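Local coordinates for protein iota-carrageenase (Alteromonas sp., PDB 1H80) that hydrolyses the internal beta-1,4 linkages of iota-carrageenan, a sulfated galactan of red algal cell walls, with inversion of anomeric configuration, at residues 200-205 and 233-238; 212-217 and 238-243; 261-266 and 351-356. All coordinates share one frame; numbering follows the deposited sequence.

Overall arrangement
The contacts lie along a right-handed parallel beta-helix of the pectate lyase-like kind. Following the chain from the N terminus, strand 202-210 comes first. Contact 1 closes a loop of one coil when residues 233-238 pair with 200-205. Contact 2 crosses it: its first segment, 212-217, lies between the two segments of contact 1, and its second, 238-243, runs on from Asp238, which both share. It joins two walls of the helix across the interior. Contact 3 follows in series and closes a much longer loop, from 261-266 to 351-356. Strand 261-269 is the next neighbour of 231-243, and contact 3 carries the same wall on by two more strands, 261-269 and 351-359.

Contact 1 of 3, residues 200-205 and 233-238; sequences DNILFR and RNIFAD
The guanidinium of Arg233 meets the carboxylate of Asp200 at its edge, and the two planes are turned 45° apart. The grip is side-on: NE reaches Asp200 OD1 at 2.8 Å and NH2 reaches Asp200 OD2 at 2.9 Å, each on the syn side. A bend at chi3 of Arg233 (-63°) brings both nitrogens alongside. The ring of Phe204 has Ile202 CG2 over one face, and Ile235 CG2 comes to its edge, 3.7 Å from CE2. The guanidinium of Arg205 carries Leu203 CD2 on one face and a water at its edge; NH2 forms a salt bridge with Glu180 and NH1 with Asp8. An alanine in place of Arg233 removes both bonds, and would probably leave the carboxylate of Asp200 held by Arg175 and Trp173 at OD2 and freer to turn at OD1.

The backbones run parallel. Phe236 N bonds to Ile202 O, and Phe204 N returns to Phe236 O at 2.8 Å. Ile202, Phe204, Ile235 and Ala237 share the buried face. Leu203 CD1 lies against Phe236 CB on the other. These are successive rungs of the beta-helix: strand 177-185 pairs with 202-210 on one side, and strand 261-269 pairs with 231-243 on the other.

Contact 2 of 3, residues 212-217 and 238-243; sequences GIALRM and DNIRCS
The methyl CG2 of Ile240 packs against two side chains at once, Ala214 CB at 3.8 Å and Leu215 CB at 3.9 Å. It stands anti to the backbone N of Ile240, with CG1 anti to the carbonyl carbon (chi1 -52°), and this turn presents CG2 to the corner at 214 and 215. Leu215 and Ala214 both direct their CB atoms at the other segment.

One polar atom meets this apolar group. Ala214 CB lies 3.3 Å from Arg241 O, so the carbonyl faces a methyl here.

The directions of the touching parts are nearly opposite, 173° apart, and the segments are not paired as strands. This is the interior of a parallel beta-helix, where side chains from different walls of the coil meet. The chain turns corners at 214-215 and at 239, so what precedes and follows each lies on different faces of the coil.

Covalent and polar links lie around the packing. Cys242 forms a disulfide with Cys271. The CB of Arg241 is directed away from 212-217. Its NH1 bonds to Asn239 OD1 at 2.8 Å, with the donor above the amide carbonyl plane, and also to Asn206. Gly212 N bonds to Asp365, and the backbone of Leu215 bonds to Ala248.

Contact 3 of 3, residues 261-266 and 351-356; sequences VQVTNV and VKVFDV
Strands 261-266 and 351-356 run parallel, with their axes 7° apart and 4.6 Å at closest approach. Val261 pairs with Val351, Val263 with Val353, and Val266 with Val356. The hydrogen bonds alternate between the strands. Val263 N bonds to Lys352 O at 2.9 Å, and Phe354 N bonds to Val263 O at 2.7 Å. Farther on, Asn265 N reaches Phe354 O and Val266 N reaches Asp355 O, so two successive amides of one strand take two successive carbonyls of the other. Asn265 and Asp355 both have positive phi, which turns the chain here in both strands together.

These are neighbouring rungs of a parallel beta-helix, and like residues stack in register along its axis. The valines form one such row, directed into the interior. Val266 CG2 lies 3.9 Å from Val353 CG1, with the two side chains crossing at about a right angle. Val263 CB is 4.1 Å from the same CG1. Val275 of strand 275-277 touches Val266, Val353 and Val356 from across the interior.

The opposite face carries Gln262, Thr264, Lys352 and Phe354. CG of Phe354 is anti to its carbonyl carbon (chi1 -56°), beside the backbone N, which lays the ring alongside 261-266, with CD1 toward Val263 O and Thr264 CG2. Val263 O approaches the ring edge, and Thr264 CG2 sits 4.0 Å from Phe354 CD1. The amide of Gln262 stands nearly perpendicular to the ring, at 83°, and its OE1 is bonded to Lys4 N. Thr264 OG1 bonds to Asp238. Phe354 stacks on Phe424 of strand 421-429, and Asp355 bonds to Asn425 of that strand.

Contact 1 of 3, residues 200-205 and 233-238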
# COMPACT_ATOMS: atom_id res chain seq x y z
N ASP A 200 -3.00 -9.80 -10.48
CA ASP A 200 -3.35 -11.21 -10.55
C ASP A 200 -2.13 -12.03 -10.19
O ASP A 200 -1.05 -11.81 -10.74
CB ASP A 200 -3.81 -11.59 -11.96
CG ASP A 200 -5.24 -11.19 -12.23
OD1 ASP A 200 -6.16 -11.91 -11.77
OD2 ASP A 200 -5.45 -10.17 -12.91
N ASN A 201 -2.30 -12.94 -9.24
CA ASN A 201 -1.23 -13.83 -8.82
C ASN A 201 0.04 -13.10 -8.38
O ASN A 201 1.10 -13.24 -8.98
CB ASN A 201 -0.89 -14.80 -9.95
CG ASN A 201 -0.10 -15.99 -9.48
OD1 ASN A 201 -0.42 -16.59 -8.45
ND2 ASN A 201 0.93 -16.36 -10.23
N ILE A 202 -0.10 -12.33 -7.31
CA ILE A 202 1.03 -11.60 -6.75
C ILE A 202 1.24 -12.08 -5.33
O ILE A 202 0.27 -12.36 -4.61
CB ILE A 202 0.75 -10.08 -6.71
CG1 ILE A 202 0.34 -9.56 -8.09
CG2 ILE A 202 1.98 -9.34 -6.19
CD1 ILE A 202 1.40 -9.73 -9.17
N LEU A 203 2.50 -12.20 -4.93
CA LEU A 203 2.84 -12.61 -3.58
C LEU A 203 3.50 -11.41 -2.90
O LEU A 203 4.47 -10.86 -3.42
CB LEU A 203 3.82 -13.79 -3.59
CG LEU A 203 4.48 -14.10 -2.23
CD1 LEU A 203 3.41 -14.51 -1.22
CD2 LEU A 203 5.51 -15.20 -2.40
N PHE A 204 2.93 -11.00 -1.78
CA PHE A 204 3.44 -9.88 -0.98
C PHE A 204 4.01 -10.54 0.27
O PHE A 204 3.29 -11.25 0.98
CB PHE A 204 2.31 -8.92 -0.60
CG PHE A 204 1.72 -8.20 -1.77
CD1 PHE A 204 2.36 -7.10 -2.32
CD2 PHE A 204 0.52 -8.63 -2.34
CE1 PHE A 204 1.82 -6.43 -3.41
CE2 PHE A 204 -0.03 -7.97 -3.44
CZ PHE A 204 0.62 -6.86 -3.97
N ARG A 205 5.28 -10.31 0.56
CA ARG A 205 5.89 -10.98 1.71
C ARG A 205 6.91 -10.14 2.45
O ARG A 205 7.72 -9.45 1.85
CB ARG A 205 6.52 -12.29 1.22
CG ARG A 205 7.25 -13.11 2.27
CD ARG A 205 7.67 -14.46 1.68
NE ARG A 205 8.55 -14.32 0.52
CZ ARG A 205 8.78 -15.28 -0.37
NH1 ARG A 205 8.18 -16.46 -0.24
NH2 ARG A 205 9.61 -15.07 -1.38
N ARG A 233 -7.02 -10.42 -7.84
CA ARG A 233 -7.45 -11.80 -7.70
C ARG A 233 -6.25 -12.69 -7.44
O ARG A 233 -5.15 -12.43 -7.93
CB ARG A 233 -8.11 -12.29 -8.99
CG ARG A 233 -9.48 -11.70 -9.29
CD ARG A 233 -9.72 -11.71 -10.79
NE ARG A 233 -8.73 -10.85 -11.44
CZ ARG A 233 -8.77 -9.53 -11.41
NH1 ARG A 233 -9.77 -8.91 -10.79
NH2 ARG A 233 -7.80 -8.82 -11.96
N ASN A 234 -6.48 -13.75 -6.67
CA ASN A 234 -5.44 -14.72 -6.35
C ASN A 234 -4.19 -14.05 -5.80
O ASN A 234 -3.08 -14.21 -6.32
CB ASN A 234 -5.12 -15.54 -7.60
CG ASN A 234 -6.35 -16.21 -8.16
OD1 ASN A 234 -7.04 -16.95 -7.46
ND2 ASN A 234 -6.64 -15.95 -9.43
N ILE A 235 -4.40 -13.29 -4.74
CA ILE A 235 -3.33 -12.57 -4.08
C ILE A 235 -2.93 -13.34 -2.83
O ILE A 235 -3.79 -13.89 -2.13
CB ILE A 235 -3.79 -11.16 -3.67
CG1 ILE A 235 -4.24 -10.38 -4.90
CG2 ILE A 235 -2.67 -10.44 -2.93
CD1 ILE A 235 -3.19 -10.25 -5.99
N PHE A 236 -1.63 -13.41 -2.58
CA PHE A 236 -1.12 -14.08 -1.40
C PHE A 236 -0.21 -13.12 -0.66
O PHE A 236 0.56 -12.39 -1.27
CB PHE A 236 -0.34 -15.34 -1.78
CG PHE A 236 -1.20 -16.44 -2.31
CD1 PHE A 236 -1.67 -16.42 -3.62
CD2 PHE A 236 -1.59 -17.49 -1.48
CE1 PHE A 236 -2.50 -17.42 -4.10
CE2 PHE A 236 -2.43 -18.50 -1.94
CZ PHE A 236 -2.88 -18.46 -3.26
N ALA A 237 -0.32 -13.13 0.66
CA ALA A 237 0.50 -12.25 1.48
C ALA A 237 0.96 -13.02 2.70
O ALA A 237 0.22 -13.83 3.24
CB ALA A 237 -0.29 -11.02 1.89
N ASP A 238 2.19 -12.74 3.12
CA ASP A 238 2.76 -13.41 4.28
C ASP A 238 3.70 -12.47 5.01
O ASP A 238 4.53 -11.80 4.39
CB ASP A 238 3.51 -14.66 3.83
CG ASP A 238 4.16 -15.39 4.99
OD1 ASP A 238 3.46 -15.68 5.99
OD2 ASP A 238 5.37 -15.68 4.89
O HOH W 1 -5.76 -14.56 -11.29
O HOH W 2 5.90 -17.19 1.94

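Contact 2 of 3, residues 212-217 and 238-243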
# COMPACT_ATOMS: atom_id res chain seq x y z
N GLY A 212 0.47 4.84 8.17
CA GLY A 212 -0.38 4.39 7.08
C GLY A 212 -0.72 2.91 7.13
O GLY A 212 -0.94 2.35 8.20
N ILE A 213 -0.76 2.28 5.96
CA ILE A 213 -1.09 0.87 5.86
C ILE A 213 -0.03 0.15 5.02
O ILE A 213 0.36 0.64 3.96
CB ILE A 213 -2.48 0.68 5.23
CG1 ILE A 213 -3.52 1.30 6.15
CG2 ILE A 213 -2.77 -0.80 4.99
CD1 ILE A 213 -4.90 1.29 5.59
N ALA A 214 0.43 -0.99 5.50
CA ALA A 214 1.47 -1.74 4.78
C ALA A 214 0.95 -2.33 3.47
O ALA A 214 1.52 -2.11 2.41
CB ALA A 214 2.03 -2.84 5.67
N LEU A 215 -0.14 -3.09 3.56
CA LEU A 215 -0.73 -3.70 2.38
C LEU A 215 -2.15 -3.16 2.27
O LEU A 215 -3.09 -3.69 2.87
CB LEU A 215 -0.74 -5.22 2.51
CG LEU A 215 -1.34 -5.98 1.31
CD1 LEU A 215 -0.64 -5.56 0.01
CD2 LEU A 215 -1.19 -7.47 1.55
N ARG A 216 -2.29 -2.10 1.49
CA ARG A 216 -3.56 -1.43 1.31
C ARG A 216 -4.28 -1.92 0.06
O ARG A 216 -4.04 -1.43 -1.05
CB ARG A 216 -3.31 0.08 1.22
CG ARG A 216 -4.56 0.93 1.17
CD ARG A 216 -4.17 2.37 0.86
NE ARG A 216 -3.51 3.03 1.99
CZ ARG A 216 -4.16 3.64 2.98
NH1 ARG A 216 -5.49 3.67 2.97
NH2 ARG A 216 -3.50 4.21 3.97
N MET A 217 -5.17 -2.89 0.24
CA MET A 217 -5.91 -3.42 -0.89
C MET A 217 -7.18 -2.61 -1.03
O MET A 217 -8.29 -3.10 -0.81
CB MET A 217 -6.17 -4.90 -0.68
CG MET A 217 -4.86 -5.69 -0.72
SD MET A 217 -5.00 -7.41 -0.27
CE MET A 217 -5.02 -7.25 1.54
N ASP A 238 2.19 -12.74 3.12
CA ASP A 238 2.76 -13.41 4.28
C ASP A 238 3.70 -12.47 5.01
O ASP A 238 4.53 -11.80 4.39
CB ASP A 238 3.51 -14.66 3.83
CG ASP A 238 4.16 -15.39 4.99
OD1 ASP A 238 3.46 -15.68 5.99
OD2 ASP A 238 5.37 -15.68 4.89
N ASN A 239 3.55 -12.41 6.33
CA ASN A 239 4.38 -11.56 7.17
C ASN A 239 4.26 -10.09 6.79
O ASN A 239 5.19 -9.48 6.26
CB ASN A 239 5.83 -12.02 7.10
CG ASN A 239 6.71 -11.33 8.10
OD1 ASN A 239 6.22 -10.64 9.00
ND2 ASN A 239 8.02 -11.51 7.97
N ILE A 240 3.08 -9.53 7.07
CA ILE A 240 2.80 -8.13 6.79
C ILE A 240 2.69 -7.45 8.14
O ILE A 240 1.95 -7.90 9.02
CB ILE A 240 1.47 -7.99 6.02
CG1 ILE A 240 1.47 -8.91 4.80
CG2 ILE A 240 1.26 -6.54 5.62
CD1 ILE A 240 2.61 -8.68 3.81
N ARG A 241 3.43 -6.35 8.30
CA ARG A 241 3.47 -5.66 9.58
C ARG A 241 3.22 -4.16 9.54
O ARG A 241 3.55 -3.49 8.56
CB ARG A 241 4.82 -5.94 10.24
CG ARG A 241 5.23 -7.41 10.21
CD ARG A 241 6.52 -7.67 10.97
NE ARG A 241 7.68 -6.99 10.40
CZ ARG A 241 8.27 -7.33 9.25
NH1 ARG A 241 7.82 -8.34 8.53
NH2 ARG A 241 9.34 -6.65 8.83
N CYS A 242 2.65 -3.66 10.62
CA CYS A 242 2.35 -2.24 10.76
C CYS A 242 2.91 -1.76 12.10
O CYS A 242 3.00 -2.52 13.07
CB CYS A 242 0.83 -1.99 10.73
SG CYS A 242 0.45 -0.34 11.41
N SER A 243 3.33 -0.49 12.15
CA SER A 243 3.82 0.11 13.39
C SER A 243 3.43 1.58 13.34
O SER A 243 3.64 2.25 12.33
CB SER A 243 5.34 -0.05 13.53
OG SER A 243 6.04 0.60 12.48

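Contact 3 of 3, residues 261-266 and 351-356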
# COMPACT_ATOMS: atom_id res chain seq x y z
N VAL A 261 -8.11 -13.64 -1.74
CA VAL A 261 -6.90 -13.15 -1.11
C VAL A 261 -6.63 -13.98 0.13
O VAL A 261 -7.53 -14.26 0.91
CB VAL A 261 -7.04 -11.67 -0.66
CG1 VAL A 261 -5.74 -11.20 0.01
CG2 VAL A 261 -7.38 -10.79 -1.84
N GLN A 262 -5.38 -14.41 0.30
CA GLN A 262 -5.01 -15.16 1.48
C GLN A 262 -3.84 -14.44 2.13
O GLN A 262 -2.84 -14.13 1.47
CB GLN A 262 -4.59 -16.59 1.15
CG GLN A 262 -4.07 -17.32 2.37
CD GLN A 262 -3.70 -18.75 2.08
OE1 GLN A 262 -4.57 -19.61 1.92
NE2 GLN A 262 -2.40 -19.03 1.99
N VAL A 263 -3.97 -14.18 3.42
CA VAL A 263 -2.92 -13.51 4.16
C VAL A 263 -2.55 -14.35 5.38
O VAL A 263 -3.43 -14.86 6.07
CB VAL A 263 -3.37 -12.12 4.66
CG1 VAL A 263 -2.21 -11.41 5.32
CG2 VAL A 263 -3.90 -11.30 3.50
N THR A 264 -1.26 -14.49 5.62
CA THR A 264 -0.79 -15.25 6.77
C THR A 264 0.24 -14.43 7.52
O THR A 264 1.03 -13.70 6.92
CB THR A 264 -0.16 -16.60 6.37
OG1 THR A 264 0.95 -16.36 5.49
CG2 THR A 264 -1.18 -17.48 5.68
N ASN A 265 0.22 -14.53 8.84
CA ASN A 265 1.17 -13.85 9.70
C ASN A 265 1.12 -12.33 9.58
O ASN A 265 1.97 -11.71 8.93
CB ASN A 265 2.58 -14.36 9.42
CG ASN A 265 3.61 -13.82 10.39
OD1 ASN A 265 3.26 -13.22 11.41
ND2 ASN A 265 4.88 -14.03 10.08
N VAL A 266 0.13 -11.73 10.22
CA VAL A 266 -0.05 -10.29 10.22
C VAL A 266 0.23 -9.81 11.63
O VAL A 266 -0.27 -10.37 12.59
CB VAL A 266 -1.49 -9.91 9.83
CG1 VAL A 266 -1.68 -8.40 9.90
CG2 VAL A 266 -1.81 -10.44 8.45
N VAL A 351 -11.70 -14.61 1.24
CA VAL A 351 -10.61 -13.95 1.94
C VAL A 351 -10.38 -14.59 3.30
O VAL A 351 -11.30 -14.69 4.11
CB VAL A 351 -10.89 -12.45 2.16
CG1 VAL A 351 -9.77 -11.82 2.98
CG2 VAL A 351 -11.04 -11.75 0.82
N LYS A 352 -9.16 -15.04 3.53
CA LYS A 352 -8.80 -15.65 4.80
C LYS A 352 -7.49 -15.05 5.28
O LYS A 352 -6.54 -14.91 4.51
CB LYS A 352 -8.65 -17.16 4.65
CG LYS A 352 -9.95 -17.86 4.28
CD LYS A 352 -9.78 -19.36 4.24
CE LYS A 352 -11.05 -20.04 3.76
NZ LYS A 352 -10.90 -21.52 3.69
N VAL A 353 -7.47 -14.68 6.55
CA VAL A 353 -6.29 -14.10 7.17
C VAL A 353 -5.95 -14.96 8.38
O VAL A 353 -6.72 -15.04 9.33
CB VAL A 353 -6.57 -12.66 7.65
CG1 VAL A 353 -5.31 -12.04 8.24
CG2 VAL A 353 -7.08 -11.82 6.48
N PHE A 354 -4.79 -15.62 8.33
CA PHE A 354 -4.36 -16.50 9.41
C PHE A 354 -3.26 -15.88 10.27
O PHE A 354 -2.37 -15.21 9.76
CB PHE A 354 -3.83 -17.82 8.86
CG PHE A 354 -4.79 -18.56 7.98
CD1 PHE A 354 -4.97 -18.19 6.65
CD2 PHE A 354 -5.52 -19.64 8.48
CE1 PHE A 354 -5.85 -18.89 5.83
CE2 PHE A 354 -6.40 -20.35 7.67
CZ PHE A 354 -6.57 -19.97 6.33
N ASP A 355 -3.34 -16.14 11.58
CA ASP A 355 -2.35 -15.67 12.55
C ASP A 355 -2.20 -14.15 12.58
O ASP A 355 -1.32 -13.58 11.93
CB ASP A 355 -0.99 -16.32 12.29
CG ASP A 355 -1.08 -17.84 12.25
OD1 ASP A 355 -1.77 -18.42 13.10
OD2 ASP A 355 -0.43 -18.44 11.37
N VAL A 356 -3.06 -13.51 13.36
CA VAL A 356 -3.05 -12.06 13.49
C VAL A 356 -2.66 -11.70 14.92
O VAL A 356 -3.21 -12.23 15.88
CB VAL A 356 -4.45 -11.48 13.19
CG1 VAL A 356 -4.42 -9.96 13.31
CG2 VAL A 356 -4.91 -11.90 11.80